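Local structure of thiamine pyrophosphokinase (Saccharomyces cerevisiae, 1IG0) at residues D49-K57 with F311-L319. The protein catalyses the transfer of a pyrophosphate group from ATP to thiamine, making thiamine diphosphate and AMP as the sole yeast enzyme for this step. Residues are numbered along the deposited sequence; the frame is centred on the assembly and turned at random.
Sequences DIPRPLFYK and FVDKLIDFL
The side chains of Asp313 and Pro51 cross at about a right angle, carboxylate oxygen OD1 of Asp313 lying 3.2 Å from Pro51 CG. Within 49-57, one face of the Tyr56 ring carries Arg52 O, 3.1 Å above its plane and offset toward the rim, while the guanidinium edge of Arg52 faces Tyr56 CE2. Arg52 NH1 also donates a hydrogen bond of 2.8 Å to Tyr56 OH, which is tilted out of the guanidinium plane. At Phe318 the ring edge receives Lys314 O and Leu315 O in plane.

Between the segments the contact is mainly apolar. The CA-CB bond of Leu54 runs alongside 311-319, and CG anti to the backbone N (chi1 -176°) carries the two methyls across to it: CD2 lies against Val312 CG1, and CD1 meets Leu319 CD1 at 3.5 Å and Leu315 CB. Beside this fork, Ile316 CD1 abuts Pro53 CB at 3.5 Å. Helix 52-61 is the connection of a beta-alpha-beta crossover between parallel strands 38-43 and 64-68, whereas 311-319 follows strand 304-310 in the antiparallel part of the same sheet; Ile50 and Leu315 both touch Met221, so the two segments share this residue of strand 216-221 as a neighbour.

Lys57 bends at chi2 (57°), bringing CE within 3.2 Å of Leu319 OXT, but NZ makes only a long salt bridge of 3.8 Å to that atom. An alanine here would remove CG from beside Leu319 CB and would probably leave the C-terminal carboxylate without this cationic mate. Leu319 O has a weak hydrogen bond with His32 ND1.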
loop_
_atom_site.group_PDB
_atom_site.type_symbol
_atom_site.label_atom_id
_atom_site.label_comp_id
_atom_site.label_asym_id
_atom_site.label_seq_id
_atom_site.Cartn_x
_atom_site.Cartn_y
_atom_site.Cartn_z
ATOM N N ASP B 49 5.645 15.731 -0.438
ATOM C CA ASP B 49 7.014 15.610 -0.930
ATOM C C ASP B 49 7.142 15.902 -2.420
ATOM O O ASP B 49 8.249 15.950 -2.958
ATOM C CB ASP B 49 7.547 14.204 -0.645
ATOM C CG ASP B 49 6.678 13.119 -1.245
ATOM O OD1 ASP B 49 6.394 13.188 -2.459
ATOM O OD2 ASP B 49 6.283 12.193 -0.502
ATOM N N ILE B 50 6.010 16.094 -3.086
ATOM C CA ILE B 50 5.995 16.376 -4.515
ATOM C C ILE B 50 6.846 17.601 -4.851
ATOM O O ILE B 50 6.900 18.559 -4.080
ATOM C CB ILE B 50 4.550 16.629 -5.007
ATOM C CG1 ILE B 50 4.525 16.765 -6.529
ATOM C CG2 ILE B 50 3.998 17.896 -4.361
ATOM C CD1 ILE B 50 3.132 16.966 -7.109
ATOM N N PRO B 51 7.542 17.575 -5.999
ATOM C CA PRO B 51 8.377 18.710 -6.400
ATOM C C PRO B 51 7.530 19.973 -6.532
ATOM O O PRO B 51 6.379 19.913 -6.963
ATOM C CB PRO B 51 8.952 18.253 -7.736
ATOM C CG PRO B 51 9.098 16.779 -7.531
ATOM C CD PRO B 51 7.787 16.415 -6.872
ATOM N N ARG B 52 8.106 21.112 -6.163
ATOM C CA ARG B 52 7.394 22.384 -6.221
ATOM C C ARG B 52 6.883 22.792 -7.595
ATOM O O ARG B 52 5.713 23.142 -7.744
ATOM C CB ARG B 52 8.266 23.500 -5.645
ATOM C CG ARG B 52 8.261 23.523 -4.136
ATOM C CD ARG B 52 9.091 24.649 -3.571
ATOM N NE ARG B 52 8.753 24.850 -2.169
ATOM C CZ ARG B 52 7.599 25.361 -1.761
ATOM N NH1 ARG B 52 6.686 25.725 -2.653
ATOM N NH2 ARG B 52 7.355 25.509 -0.466
ATOM N N PRO B 53 7.752 22.770 -8.617
ATOM C CA PRO B 53 7.305 23.155 -9.958
ATOM C C PRO B 53 6.065 22.366 -10.381
ATOM O O PRO B 53 5.136 22.913 -10.976
ATOM C CB PRO B 53 8.518 22.834 -10.823
ATOM C CG PRO B 53 9.661 23.086 -9.891
ATOM C CD PRO B 53 9.182 22.417 -8.626
ATOM N N LEU B 54 6.062 21.075 -10.066
ATOM C CA LEU B 54 4.940 20.209 -10.406
ATOM C C LEU B 54 3.712 20.590 -9.584
ATOM O O LEU B 54 2.602 20.669 -10.110
ATOM C CB LEU B 54 5.302 18.745 -10.143
ATOM C CG LEU B 54 4.240 17.719 -10.550
ATOM C CD1 LEU B 54 3.972 17.826 -12.044
ATOM C CD2 LEU B 54 4.713 16.321 -10.191
ATOM N N PHE B 55 3.919 20.824 -8.292
ATOM C CA PHE B 55 2.831 21.201 -7.397
ATOM C C PHE B 55 2.112 22.439 -7.925
ATOM O O PHE B 55 0.886 22.465 -8.018
ATOM C CB PHE B 55 3.376 21.490 -5.996
ATOM C CG PHE B 55 2.315 21.877 -5.003
ATOM C CD1 PHE B 55 1.503 20.911 -4.419
ATOM C CD2 PHE B 55 2.113 23.211 -4.669
ATOM C CE1 PHE B 55 0.503 21.267 -3.516
ATOM C CE2 PHE B 55 1.116 23.579 -3.768
ATOM C CZ PHE B 55 0.310 22.603 -3.190
ATOM N N TYR B 56 2.888 23.463 -8.267
ATOM C CA TYR B 56 2.344 24.712 -8.786
ATOM C C TYR B 56 1.462 24.459 -10.002
ATOM O O TYR B 56 0.392 25.053 -10.145
ATOM C CB TYR B 56 3.483 25.653 -9.195
ATOM C CG TYR B 56 4.472 25.978 -8.096
ATOM C CD1 TYR B 56 5.787 26.326 -8.405
ATOM C CD2 TYR B 56 4.096 25.953 -6.753
ATOM C CE1 TYR B 56 6.706 26.637 -7.405
ATOM C CE2 TYR B 56 5.008 26.266 -5.744
ATOM C CZ TYR B 56 6.310 26.606 -6.078
ATOM O OH TYR B 56 7.220 26.909 -5.092
ATOM N N LYS B 57 1.926 23.577 -10.881
ATOM C CA LYS B 57 1.203 23.246 -12.102
ATOM C C LYS B 57 -0.093 22.488 -11.840
ATOM O O LYS B 57 -1.145 22.836 -12.378
ATOM C CB LYS B 57 2.098 22.422 -13.032
ATOM C CG LYS B 57 1.475 22.129 -14.385
ATOM C CD LYS B 57 1.094 23.419 -15.094
ATOM C CE LYS B 57 0.505 23.150 -16.466
ATOM N NZ LYS B 57 0.119 24.413 -17.154
ATOM N N PHE B 311 7.915 9.277 -13.344
ATOM C CA PHE B 311 9.169 9.932 -13.018
ATOM C C PHE B 311 8.744 11.375 -12.780
ATOM O O PHE B 311 8.800 12.220 -13.672
ATOM C CB PHE B 311 10.134 9.801 -14.197
ATOM C CG PHE B 311 10.428 8.372 -14.571
ATOM C CD1 PHE B 311 10.541 7.996 -15.904
ATOM C CD2 PHE B 311 10.575 7.396 -13.589
ATOM C CE1 PHE B 311 10.791 6.669 -16.253
ATOM C CE2 PHE B 311 10.826 6.066 -13.927
ATOM C CZ PHE B 311 10.933 5.703 -15.261
ATOM N N VAL B 312 8.287 11.620 -11.556
ATOM C CA VAL B 312 7.777 12.912 -11.117
ATOM C C VAL B 312 8.498 14.171 -11.591
ATOM O O VAL B 312 7.850 15.139 -11.988
ATOM C CB VAL B 312 7.679 12.951 -9.577
ATOM C CG1 VAL B 312 7.126 14.286 -9.126
ATOM C CG2 VAL B 312 6.785 11.821 -9.089
ATOM N N ASP B 313 9.826 14.169 -11.557
ATOM C CA ASP B 313 10.586 15.347 -11.968
ATOM C C ASP B 313 10.547 15.625 -13.472
ATOM O O ASP B 313 11.067 16.642 -13.931
ATOM C CB ASP B 313 12.040 15.219 -11.509
ATOM C CG ASP B 313 12.162 15.029 -10.009
ATOM O OD1 ASP B 313 11.613 15.857 -9.252
ATOM O OD2 ASP B 313 12.812 14.050 -9.584
ATOM N N LYS B 314 9.923 14.729 -14.230
ATOM C CA LYS B 314 9.824 14.875 -15.683
ATOM C C LYS B 314 8.441 15.324 -16.156
ATOM O O LYS B 314 8.290 15.853 -17.258
ATOM C CB LYS B 314 10.172 13.547 -16.362
ATOM C CG LYS B 314 11.660 13.306 -16.564
ATOM C CD LYS B 314 12.460 13.467 -15.282
ATOM C CE LYS B 314 13.939 13.271 -15.561
ATOM N NZ LYS B 314 14.365 14.083 -16.736
ATOM N N LEU B 315 7.440 15.109 -15.311
ATOM C CA LEU B 315 6.052 15.448 -15.611
ATOM C C LEU B 315 5.758 16.878 -16.069
ATOM O O LEU B 315 5.126 17.085 -17.106
ATOM C CB LEU B 315 5.191 15.131 -14.386
ATOM C CG LEU B 315 4.240 13.931 -14.419
ATOM C CD1 LEU B 315 4.740 12.860 -15.372
ATOM C CD2 LEU B 315 4.099 13.386 -13.008
ATOM N N ILE B 316 6.208 17.854 -15.291
ATOM C CA ILE B 316 5.962 19.263 -15.585
ATOM C C ILE B 316 6.022 19.678 -17.057
ATOM O O ILE B 316 5.186 20.457 -17.516
ATOM C CB ILE B 316 6.923 20.172 -14.777
ATOM C CG1 ILE B 316 6.509 21.637 -14.936
ATOM C CG2 ILE B 316 8.358 19.967 -15.245
ATOM C CD1 ILE B 316 7.275 22.592 -14.040
ATOM N N ASP B 317 6.994 19.157 -17.798
ATOM C CA ASP B 317 7.148 19.517 -19.206
ATOM C C ASP B 317 6.048 19.016 -20.142
ATOM O O ASP B 317 5.952 19.472 -21.281
ATOM C CB ASP B 317 8.507 19.042 -19.726
ATOM C CG ASP B 317 9.667 19.760 -19.065
ATOM O OD1 ASP B 317 9.701 21.009 -19.116
ATOM O OD2 ASP B 317 10.547 19.078 -18.499
ATOM N N PHE B 318 5.222 18.087 -19.673
ATOM C CA PHE B 318 4.151 17.556 -20.511
ATOM C C PHE B 318 2.761 17.943 -20.014
ATOM O O PHE B 318 1.752 17.572 -20.617
ATOM C CB PHE B 318 4.256 16.031 -20.603
ATOM C CG PHE B 318 5.574 15.545 -21.134
ATOM C CD1 PHE B 318 6.710 15.557 -20.332
ATOM C CD2 PHE B 318 5.686 15.095 -22.446
ATOM C CE1 PHE B 318 7.940 15.129 -20.827
ATOM C CE2 PHE B 318 6.911 14.667 -22.953
ATOM C CZ PHE B 318 8.040 14.684 -22.142
ATOM N N LEU B 319 2.712 18.691 -18.917
ATOM C CA LEU B 319 1.446 19.124 -18.338
ATOM C C LEU B 319 1.094 20.548 -18.750
ATOM O O LEU B 319 -0.076 20.774 -19.121
ATOM C CB LEU B 319 1.503 19.021 -16.813
ATOM C CG LEU B 319 1.655 17.600 -16.261
ATOM C CD1 LEU B 319 1.761 17.647 -14.747
ATOM C CD2 LEU B 319 0.464 16.755 -16.691
ATOM O OXT LEU B 319 1.986 21.419 -18.688
#